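Local coordinates for SusD superfamily protein (Bacteroides vulgatus ATCC 8482, PDB 3JQ0) that probably binds nutrients, most likely glycans, at the outer membrane of the bacterium as a member of the SusD family, at residues L320-K325 with V332-P337; A184-K189 with K211-N216; R37-G42 with G446-D451. All coordinates share one frame; numbering follows the deposited sequence. Where two conformers were deposited one is given.

Contact 1. Residues L320-K325 with V332-P337; sequences LKAVYK and VSYFGP
The Tyr334 ring turns its edge toward one face of the Tyr324 ring, a T-shaped pair with centroids 5.9 Å apart and planes at 71°. Both belong to an antiparallel beta hairpin, strands 320-326 and 332-339, its register shifted by a classic beta bulge in which Phe335 and Gly336 together face Val323. Near the plane of the Tyr334 ring, Ala322 CB comes to its rim, 3.9 Å from CE1, and the backbone N of Gly336 lies above one face, toward the rim. The Phe335 ring is used differently: Lys325 CD lies over the centre of one face, 3.7 Å from the centroid. A bend at chi3 (66°) keeps the end of the lysine above the same face, with NZ off-centre in a cation-pi contact, 4.5 Å from the centroid.

At the bulge the carbonyl of Val323 serves two donors. Phe335 N reaches Val323 O at 2.9 Å in the carbonyl plane, on a lone pair, whereas Gly336 N, 3.1 Å from Val323 O, is tilted 31° from that plane. In return Val323 N donates a nearly straight bond to Gly336 O at 2.8 Å. On the turn side of the bulge, Lys325 and Ser333 exchange two backbone bonds as a regular hydrogen-bonded pair, and Val332 CG1 packs against Tyr324 CB.

The aromatic groups also tie the hairpin to its surroundings. Tyr334 OH bonds to the carbonyl of Arg302 and its ring meets Phe306 edge-to-face, while Phe335 meets the ring of Tyr276. A glycerol, probably from crystallisation, lies beside Tyr334. At the bulge itself a side chain on Gly336 would run into Pro337 CD, and Val323 CG2, set between its own backbone N and carbonyl carbon, comes within 3.3 Å of Gly336 O.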
loop_
_atom_site.group_PDB
_atom_site.type_symbol
_atom_site.label_atom_id
_atom_site.label_comp_id
_atom_site.label_asym_id
_atom_site.label_seq_id
_atom_site.Cartn_x
_atom_site.Cartn_y
_atom_site.Cartn_z
ATOM N N LEU A 320 -10.238 0.923 -12.220
ATOM C CA LEU A 320 -10.775 2.217 -12.646
ATOM C C LEU A 320 -12.020 2.009 -13.442
ATOM O O LEU A 320 -12.114 1.047 -14.211
ATOM C CB LEU A 320 -9.763 2.947 -13.529
ATOM C CG LEU A 320 -8.430 3.286 -12.918
ATOM C CD1 LEU A 320 -7.437 3.823 -13.963
ATOM C CD2 LEU A 320 -8.569 4.229 -11.743
ATOM N N LYS A 321 -12.932 2.978 -13.372
ATOM C CA LYS A 321 -14.050 3.044 -14.320
ATOM C C LYS A 321 -14.025 4.391 -15.012
ATOM O O LYS A 321 -13.906 5.433 -14.372
ATOM C CB LYS A 321 -15.418 2.785 -13.686
ATOM C CG LYS A 321 -16.547 2.789 -14.735
ATOM C CD LYS A 321 -17.858 2.186 -14.230
ATOM C CE LYS A 321 -18.878 1.895 -15.349
ATOM N NZ LYS A 321 -19.637 0.641 -15.065
ATOM N N ALA A 322 -14.176 4.361 -16.329
ATOM C CA ALA A 322 -14.306 5.588 -17.111
ATOM C C ALA A 322 -15.744 6.070 -17.043
ATOM O O ALA A 322 -16.680 5.319 -17.358
ATOM C CB ALA A 322 -13.891 5.316 -18.574
ATOM N N VAL A 323 -15.907 7.346 -16.746
ATOM C CA VAL A 323 -17.185 8.011 -16.907
ATOM C C VAL A 323 -17.091 9.045 -18.034
ATOM O O VAL A 323 -16.023 9.566 -18.350
ATOM C CB VAL A 323 -17.705 8.626 -15.587
ATOM C CG1 VAL A 323 -17.888 7.544 -14.510
ATOM C CG2 VAL A 323 -16.843 9.771 -15.056
ATOM N N TYR A 324 -18.234 9.238 -18.643
ATOM C CA TYR A 324 -18.431 10.032 -19.831
ATOM C C TYR A 324 -19.499 11.067 -19.538
ATOM O O TYR A 324 -20.208 11.040 -18.521
ATOM C CB TYR A 324 -18.848 9.120 -21.029
ATOM C CG TYR A 324 -17.824 8.084 -21.373
ATOM C CD1 TYR A 324 -17.648 6.949 -20.579
ATOM C CD2 TYR A 324 -17.022 8.228 -22.498
ATOM C CE1 TYR A 324 -16.689 6.011 -20.874
ATOM C CE2 TYR A 324 -16.055 7.283 -22.797
ATOM C CZ TYR A 324 -15.859 6.199 -21.968
ATOM O OH TYR A 324 -14.888 5.243 -22.256
ATOM N N LYS A 325 -19.660 12.015 -20.460
ATOM C CA LYS A 325 -20.860 12.851 -20.474
ATOM C C LYS A 325 -21.386 12.901 -21.907
ATOM O O LYS A 325 -20.611 12.920 -22.899
ATOM C CB LYS A 325 -20.601 14.250 -19.894
ATOM C CG LYS A 325 -20.433 14.262 -18.371
ATOM C CD LYS A 325 -19.837 15.555 -17.820
ATOM C CE LYS A 325 -20.693 16.757 -17.980
ATOM N NZ LYS A 325 -19.905 18.008 -17.538
ATOM N N VAL A 332 -21.089 11.806 -27.072
ATOM C CA VAL A 332 -20.578 11.170 -25.865
ATOM C C VAL A 332 -19.079 11.363 -25.815
ATOM O O VAL A 332 -18.379 10.980 -26.756
ATOM C CB VAL A 332 -20.941 9.692 -25.843
ATOM C CG1 VAL A 332 -20.365 8.966 -24.594
ATOM C CG2 VAL A 332 -22.455 9.458 -25.956
ATOM N N SER A 333 -18.563 11.963 -24.746
ATOM C CA SER A 333 -17.142 12.289 -24.593
ATOM C C SER A 333 -16.629 11.725 -23.258
ATOM O O SER A 333 -17.307 11.864 -22.233
ATOM C CB SER A 333 -16.996 13.810 -24.609
ATOM O OG SER A 333 -17.347 14.302 -25.902
ATOM N N TYR A 334 -15.423 11.187 -23.262
ATOM C CA TYR A 334 -14.758 10.751 -22.062
ATOM C C TYR A 334 -14.564 11.931 -21.125
ATOM O O TYR A 334 -14.121 12.998 -21.559
ATOM C CB TYR A 334 -13.407 10.159 -22.427
ATOM C CG TYR A 334 -12.503 9.851 -21.252
ATOM C CD1 TYR A 334 -12.846 8.881 -20.308
ATOM C CD2 TYR A 334 -11.321 10.518 -21.059
ATOM C CE1 TYR A 334 -12.013 8.616 -19.212
ATOM C CE2 TYR A 334 -10.508 10.278 -19.991
ATOM C CZ TYR A 334 -10.845 9.295 -19.073
ATOM O OH TYR A 334 -10.045 9.017 -17.989
ATOM N N PHE A 335 -14.900 11.740 -19.860
ATOM C CA PHE A 335 -14.832 12.807 -18.871
ATOM C C PHE A 335 -13.704 12.541 -17.866
ATOM O O PHE A 335 -12.890 13.423 -17.590
ATOM C CB PHE A 335 -16.191 13.027 -18.243
ATOM C CG PHE A 335 -16.259 14.274 -17.364
ATOM C CD1 PHE A 335 -16.052 15.538 -17.900
ATOM C CD2 PHE A 335 -16.533 14.177 -16.009
ATOM C CE1 PHE A 335 -16.097 16.661 -17.051
ATOM C CE2 PHE A 335 -16.621 15.285 -15.204
ATOM C CZ PHE A 335 -16.390 16.515 -15.721
ATOM N N GLY A 336 -13.638 11.342 -17.311
ATOM C CA GLY A 336 -12.537 10.998 -16.451
ATOM C C GLY A 336 -12.757 9.662 -15.793
ATOM O O GLY A 336 -13.806 9.030 -15.948
ATOM N N PRO A 337 -11.785 9.261 -14.962
ATOM C CA PRO A 337 -11.866 7.968 -14.260
ATOM C C PRO A 337 -12.361 8.142 -12.840
ATOM O O PRO A 337 -12.121 9.196 -12.200
ATOM C CB PRO A 337 -10.405 7.498 -14.286
ATOM C CG PRO A 337 -9.650 8.772 -14.116
ATOM C CD PRO A 337 -10.425 9.844 -14.829
#

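Contact 2. Residues A184-K189 with K211-N216; sequences ATQMLK and KNAFEN
Asn216 ND2 donates to Gln186 OE1 at 3.2 Å, the one hydrogen bond between these helix segments. The bond is straight at the hydrogen (173°) and lies in the amide plane of Asn216, yet it arrives above the carbonyl plane of Gln186 and not on a lone pair; the two amide planes are 55° apart. A bend at chi2 (-60°) in the Gln186 chain brings OE1 to Asn216, whose OD1 accepts from Lys219.

Helices 182-199 and 204-217 pack as an antiparallel helical hairpin, consistent with the TPR-like helical build of SusD proteins; the segment axes come within 7.8 Å. Ala213 permits this approach, its CB meeting Gln186 O at 3.4 Å and the aliphatic part of Lys189, whose NZ pairs with Glu164. The selenium of Met187, deposited as selenomethionine, sits at the edge of the Phe214 ring, 4.0 Å from CD1, in a Met-aromatic contact.

Replacing Gln186 by an alanine would probably leave Asn216 ND2 without this acceptor and Glu164 without one of its donors. The buried Gln186 amide has a partner at each end, Asn216 on the facing helix and, through NE2, Glu164 on helix 149-167, linking three helices.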
loop_
_atom_site.group_PDB
_atom_site.type_symbol
_atom_site.label_atom_id
_atom_site.label_comp_id
_atom_site.label_asym_id
_atom_site.label_seq_id
_atom_site.Cartn_x
_atom_site.Cartn_y
_atom_site.Cartn_z
ATOM N N ALA A 184 4.207 -12.217 7.462
ATOM C CA ALA A 184 4.209 -10.759 7.470
ATOM C C ALA A 184 5.612 -10.238 7.841
ATOM O O ALA A 184 6.165 -9.314 7.219
ATOM C CB ALA A 184 3.156 -10.182 8.407
ATOM N N THR A 185 6.226 -10.832 8.877
ATOM C CA THR A 185 7.603 -10.466 9.242
ATOM C C THR A 185 8.570 -10.738 8.073
ATOM O O THR A 185 9.457 -9.910 7.832
ATOM C CB THR A 185 8.060 -11.183 10.511
ATOM O OG1 THR A 185 7.324 -10.596 11.565
ATOM C CG2 THR A 185 9.562 -10.987 10.760
ATOM N N GLN A 186 8.451 -11.847 7.358
ATOM C CA GLN A 186 9.340 -12.105 6.225
ATOM C C GLN A 186 9.145 -11.103 5.077
ATOM O O GLN A 186 10.114 -10.682 4.480
ATOM C CB GLN A 186 9.240 -13.539 5.734
ATOM C CG GLN A 186 9.689 -14.552 6.777
ATOM C CD GLN A 186 11.123 -14.343 7.194
ATOM O OE1 GLN A 186 12.044 -14.364 6.354
ATOM N NE2 GLN A 186 11.327 -14.138 8.491
HETATM N N MSE A 187 7.892 -10.683 4.818
HETATM C CA MSE A 187 7.646 -9.631 3.839
HETATM C C MSE A 187 8.360 -8.354 4.251
HETATM O O MSE A 187 9.048 -7.711 3.445
HETATM C CB MSE A 187 6.140 -9.351 3.709
HETATM C CG MSE A 187 5.357 -10.309 2.830
HETATM SE SE MSE A 187 5.934 -10.366 0.987
HETATM C CE MSE A 187 5.596 -8.580 0.477
ATOM N N LEU A 188 8.176 -7.927 5.490
ATOM C CA LEU A 188 8.785 -6.704 5.985
ATOM C C LEU A 188 10.309 -6.830 5.938
ATOM O O LEU A 188 11.012 -5.889 5.569
ATOM C CB LEU A 188 8.309 -6.442 7.404
ATOM C CG LEU A 188 9.014 -5.293 8.118
ATOM C CD1 LEU A 188 8.795 -3.958 7.413
ATOM C CD2 LEU A 188 8.543 -5.231 9.578
ATOM N N LYS A 189 10.822 -7.991 6.293
ATOM C CA LYS A 189 12.276 -8.239 6.226
ATOM C C LYS A 189 12.786 -8.042 4.795
ATOM O O LYS A 189 13.813 -7.394 4.562
ATOM C CB LYS A 189 12.568 -9.636 6.736
ATOM C CG LYS A 189 14.070 -9.950 6.801
ATOM C CD LYS A 189 14.355 -11.303 7.402
ATOM C CE LYS A 189 15.824 -11.565 7.595
ATOM N NZ LYS A 189 16.064 -12.955 8.119
ATOM N N LYS A 211 15.981 -11.472 -0.836
ATOM C CA LYS A 211 15.507 -12.552 -1.697
ATOM C C LYS A 211 15.071 -13.738 -0.853
ATOM O O LYS A 211 14.011 -14.316 -1.040
ATOM C CB LYS A 211 16.604 -12.967 -2.674
ATOM C CG LYS A 211 16.244 -14.176 -3.522
ATOM C CD LYS A 211 17.324 -14.566 -4.502
ATOM C CE LYS A 211 18.610 -14.959 -3.870
ATOM N NZ LYS A 211 19.531 -15.714 -4.777
ATOM N N ASN A 212 15.911 -14.137 0.087
ATOM C CA ASN A 212 15.618 -15.277 0.927
ATOM C C ASN A 212 14.382 -15.073 1.805
ATOM O O ASN A 212 13.626 -16.005 2.039
ATOM C CB ASN A 212 16.843 -15.670 1.780
ATOM C CG ASN A 212 18.003 -16.181 0.941
ATOM O OD1 ASN A 212 17.830 -16.659 -0.146
ATOM N ND2 ASN A 212 19.187 -16.062 1.490
ATOM N N ALA A 213 14.199 -13.842 2.279
ATOM C CA ALA A 213 13.016 -13.497 3.055
ATOM C C ALA A 213 11.737 -13.631 2.231
ATOM O O ALA A 213 10.747 -14.245 2.662
ATOM C CB ALA A 213 13.138 -12.095 3.656
ATOM N N PHE A 214 11.744 -13.092 1.008
ATOM C CA PHE A 214 10.597 -13.247 0.147
ATOM C C PHE A 214 10.317 -14.696 -0.189
ATOM O O PHE A 214 9.153 -15.135 -0.224
ATOM C CB PHE A 214 10.716 -12.387 -1.121
ATOM C CG PHE A 214 10.737 -10.891 -0.857
ATOM C CD1 PHE A 214 9.729 -10.256 -0.156
ATOM C CD2 PHE A 214 11.773 -10.107 -1.330
ATOM C CE1 PHE A 214 9.737 -8.912 0.061
ATOM C CE2 PHE A 214 11.794 -8.745 -1.111
ATOM C CZ PHE A 214 10.777 -8.147 -0.424
ATOM N N GLU A 215 11.371 -15.492 -0.392
ATOM C CA GLU A 215 11.208 -16.935 -0.618
ATOM C C GLU A 215 10.551 -17.591 0.587
ATOM O O GLU A 215 9.698 -18.467 0.446
ATOM C CB GLU A 215 12.532 -17.586 -0.965
ATOM C CG GLU A 215 13.149 -17.197 -2.278
ATOM C CD GLU A 215 12.514 -17.780 -3.513
ATOM O OE1 GLU A 215 11.415 -18.408 -3.421
ATOM O OE2 GLU A 215 13.121 -17.565 -4.620
ATOM N N ASN A 216 10.945 -17.158 1.774
ATOM C CA ASN A 216 10.366 -17.734 3.003
ATOM C C ASN A 216 8.875 -17.511 3.154
ATOM O O ASN A 216 8.184 -18.312 3.757
ATOM C CB ASN A 216 11.051 -17.226 4.245
ATOM C CG ASN A 216 12.369 -17.850 4.503
ATOM O OD1 ASN A 216 12.724 -18.907 3.980
ATOM N ND2 ASN A 216 13.131 -17.166 5.350
#

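Contact 3. Residues R37-G42 with G446-D451; sequences RADIYG and GKRWYD
Arg37 crosses obliquely over the indole of Trp449, touching it from CB to the guanidinium. CB sits over the face of the six-membered ring, 3.8 Å from its centroid, in a CH-pi contact. Farther out, CD passes 4.1 Å from Trp449 CE2, and a bend at chi3 brings the planar end back over the ring. There Arg37 CZ comes to 3.6 Å from Trp449 CZ2, which lies over the centre of the guanidinium face, the two planes being 25° apart. All three nitrogens donate to oxygens elsewhere: NE to the side chain of Asn60, NH1 to the carbonyl of Leu472, and NH2 to that of Arg470. Three such bonds probably restrict the rotation of the group and keep its face against the indole.

In the SusD fold this contact fastens a loop near the N-terminus, between helix 27-34 and strand 41-43, to the start of helix 448-455, some 400 residues later in the chain. Ala38 packs against the bases of both large side chains of that helix start, its CB 3.5 Å from Arg448 CG and also close to Trp449 CB.

Asp39 and Arg448 form a salt bridge in the side-on arrangement. Arg448 NE bonds to Asp39 OD1 at 2.9 Å and Arg448 NH2 to Asp39 OD2 at 2.8 Å, each oxygen using its syn lone pair. Carboxylate and guanidinium are nearly coplanar, 12° apart. With CG of Asp39 placed between its backbone N and carbonyl carbon (chi1 49°), the carboxylate is brought nearer the helix than its CB direction alone would take it. Tyr463 also touches the Asp39 side chain, and the backbone O of Asp39 accepts from Trp422 NE1. Ile40 CD1 approaches Arg448 CB at 4.2 Å, and Leu439 touches both residues.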
loop_
_atom_site.group_PDB
_atom_site.type_symbol
_atom_site.label_atom_id
_atom_site.label_comp_id
_atom_site.label_asym_id
_atom_site.label_seq_id
_atom_site.Cartn_x
_atom_site.Cartn_y
_atom_site.Cartn_z
ATOM N N ARG A 37 2.195 10.858 -3.378
ATOM C CA ARG A 37 3.262 11.760 -3.835
ATOM C C ARG A 37 3.851 11.417 -5.201
ATOM O O ARG A 37 4.625 12.198 -5.731
ATOM C CB ARG A 37 4.365 11.849 -2.770
ATOM C CG ARG A 37 3.954 12.560 -1.511
ATOM C CD ARG A 37 5.056 12.715 -0.494
ATOM N NE ARG A 37 6.083 13.579 -1.059
ATOM C CZ ARG A 37 7.249 13.838 -0.476
ATOM N NH1 ARG A 37 7.537 13.345 0.705
ATOM N NH2 ARG A 37 8.111 14.654 -1.088
ATOM N N ALA A 38 3.490 10.261 -5.769
ATOM C CA ALA A 38 3.998 9.850 -7.080
ATOM C C ALA A 38 3.094 10.403 -8.178
ATOM O O ALA A 38 2.662 11.556 -8.076
ATOM C CB ALA A 38 4.219 8.317 -7.106
ATOM N N ASP A 39 2.844 9.623 -9.235
ATOM C CA ASP A 39 2.363 10.146 -10.503
ATOM C C ASP A 39 0.918 9.756 -10.838
ATOM O O ASP A 39 0.398 10.153 -11.896
ATOM C CB ASP A 39 3.300 9.729 -11.646
ATOM C CG ASP A 39 3.674 8.253 -11.683
ATOM O OD1 ASP A 39 3.344 7.485 -10.737
ATOM O OD2 ASP A 39 4.348 7.877 -12.687
ATOM N N ILE A 40 0.202 9.065 -9.955
ATOM C CA ILE A 40 -1.149 8.624 -10.270
ATOM C C ILE A 40 -2.173 9.772 -10.285
ATOM O O ILE A 40 -3.081 9.783 -11.118
ATOM C CB ILE A 40 -1.583 7.486 -9.326
ATOM C CG1 ILE A 40 -0.764 6.219 -9.573
ATOM C CG2 ILE A 40 -3.103 7.220 -9.429
ATOM C CD1 ILE A 40 -0.829 5.209 -8.441
ATOM N N TYR A 41 -2.024 10.681 -9.331
ATOM C CA TYR A 41 -2.990 11.735 -9.089
ATOM C C TYR A 41 -2.465 13.082 -9.545
ATOM O O TYR A 41 -1.364 13.181 -10.060
ATOM C CB TYR A 41 -3.401 11.806 -7.591
ATOM C CG TYR A 41 -3.771 10.480 -6.997
ATOM C CD1 TYR A 41 -5.052 9.982 -7.067
ATOM C CD2 TYR A 41 -2.805 9.678 -6.421
ATOM C CE1 TYR A 41 -5.365 8.741 -6.559
ATOM C CE2 TYR A 41 -3.088 8.428 -5.921
ATOM C CZ TYR A 41 -4.406 7.935 -6.004
ATOM O OH TYR A 41 -4.754 6.705 -5.503
ATOM N N GLY A 42 -3.271 14.134 -9.362
ATOM C CA GLY A 42 -2.852 15.499 -9.634
ATOM C C GLY A 42 -3.817 16.296 -10.477
ATOM O O GLY A 42 -3.738 17.529 -10.485
ATOM N N GLY A 446 -1.098 1.833 -1.791
ATOM C CA GLY A 446 -0.037 2.473 -1.002
ATOM C C GLY A 446 1.403 2.079 -1.342
ATOM O O GLY A 446 2.255 2.071 -0.464
ATOM N N LYS A 447 1.673 1.782 -2.612
ATOM C CA LYS A 447 2.976 1.254 -3.023
ATOM C C LYS A 447 3.828 2.160 -3.917
ATOM O O LYS A 447 5.047 2.128 -3.787
ATOM C CB LYS A 447 2.836 -0.083 -3.736
ATOM C CG LYS A 447 1.976 -1.104 -2.979
ATOM C CD LYS A 447 2.439 -1.393 -1.553
ATOM C CE LYS A 447 1.597 -2.460 -0.893
ATOM N NZ LYS A 447 1.954 -2.716 0.545
ATOM N N ARG A 448 3.225 2.926 -4.831
ATOM C CA ARG A 448 3.967 3.537 -5.923
ATOM C C ARG A 448 5.053 4.490 -5.483
ATOM O O ARG A 448 6.136 4.504 -6.107
ATOM C CB ARG A 448 2.970 4.221 -6.881
ATOM C CG ARG A 448 3.583 4.986 -8.033
ATOM C CD ARG A 448 4.322 4.141 -9.041
ATOM N NE ARG A 448 4.584 4.937 -10.228
ATOM C CZ ARG A 448 5.193 4.461 -11.314
ATOM N NH1 ARG A 448 5.690 3.243 -11.350
ATOM N NH2 ARG A 448 5.281 5.226 -12.396
ATOM N N TRP A 449 4.776 5.360 -4.508
ATOM C CA TRP A 449 5.803 6.261 -4.019
ATOM C C TRP A 449 6.960 5.529 -3.360
ATOM O O TRP A 449 8.134 5.810 -3.619
ATOM C CB TRP A 449 5.176 7.317 -3.113
ATOM C CG TRP A 449 6.174 8.171 -2.368
ATOM C CD1 TRP A 449 6.491 8.063 -1.055
ATOM C CD2 TRP A 449 6.953 9.275 -2.882
ATOM N NE1 TRP A 449 7.404 9.021 -0.685
ATOM C CE2 TRP A 449 7.702 9.788 -1.776
ATOM C CE3 TRP A 449 7.064 9.886 -4.115
ATOM C CZ2 TRP A 449 8.564 10.849 -1.922
ATOM C CZ3 TRP A 449 7.909 10.952 -4.262
ATOM C CH2 TRP A 449 8.648 11.428 -3.149
ATOM N N TYR A 450 6.656 4.543 -2.537
ATOM C CA TYR A 450 7.709 3.757 -1.917
ATOM C C TYR A 450 8.507 2.994 -2.977
ATOM O O TYR A 450 9.716 2.822 -2.808
ATOM C CB TYR A 450 7.121 2.835 -0.862
ATOM C CG TYR A 450 6.717 3.466 0.440
ATOM C CD1 TYR A 450 7.412 4.517 0.996
ATOM C CD2 TYR A 450 5.699 2.925 1.216
ATOM C CE1 TYR A 450 7.132 5.002 2.258
ATOM C CE2 TYR A 450 5.404 3.420 2.454
ATOM C CZ TYR A 450 6.149 4.413 3.024
ATOM O OH TYR A 450 5.931 4.876 4.306
ATOM N N ASP A 451 7.869 2.524 -4.053
ATOM C CA ASP A 451 8.599 1.818 -5.125
ATOM C C ASP A 451 9.663 2.702 -5.735
ATOM O O ASP A 451 10.817 2.301 -5.932
ATOM C CB ASP A 451 7.626 1.411 -6.253
ATOM C CG ASP A 451 6.619 0.330 -5.930
ATOM O OD1 ASP A 451 6.795 -0.390 -4.939
ATOM O OD2 ASP A 451 5.664 0.198 -6.766
#

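Contacts 2 and 3 are buried, whereas contact 1 is only partly so, its centre about 26 Å from the centre of the chain against about 10 Å for contact 3. Contacts 1 and 2 lie on opposite sides of that centre, their own centres about 40 Å apart, and each joins neighbouring elements: a beta hairpin and a helical hairpin. Both are nested within the long chain loop closed by contact 3. None shares an element with another. Chemistry follows place: backbone bonds and aromatic rings at the partly exposed hairpin, an amide pair beside close helix packing in contact 2, and a buried ion pair with a covered indole in contact 3.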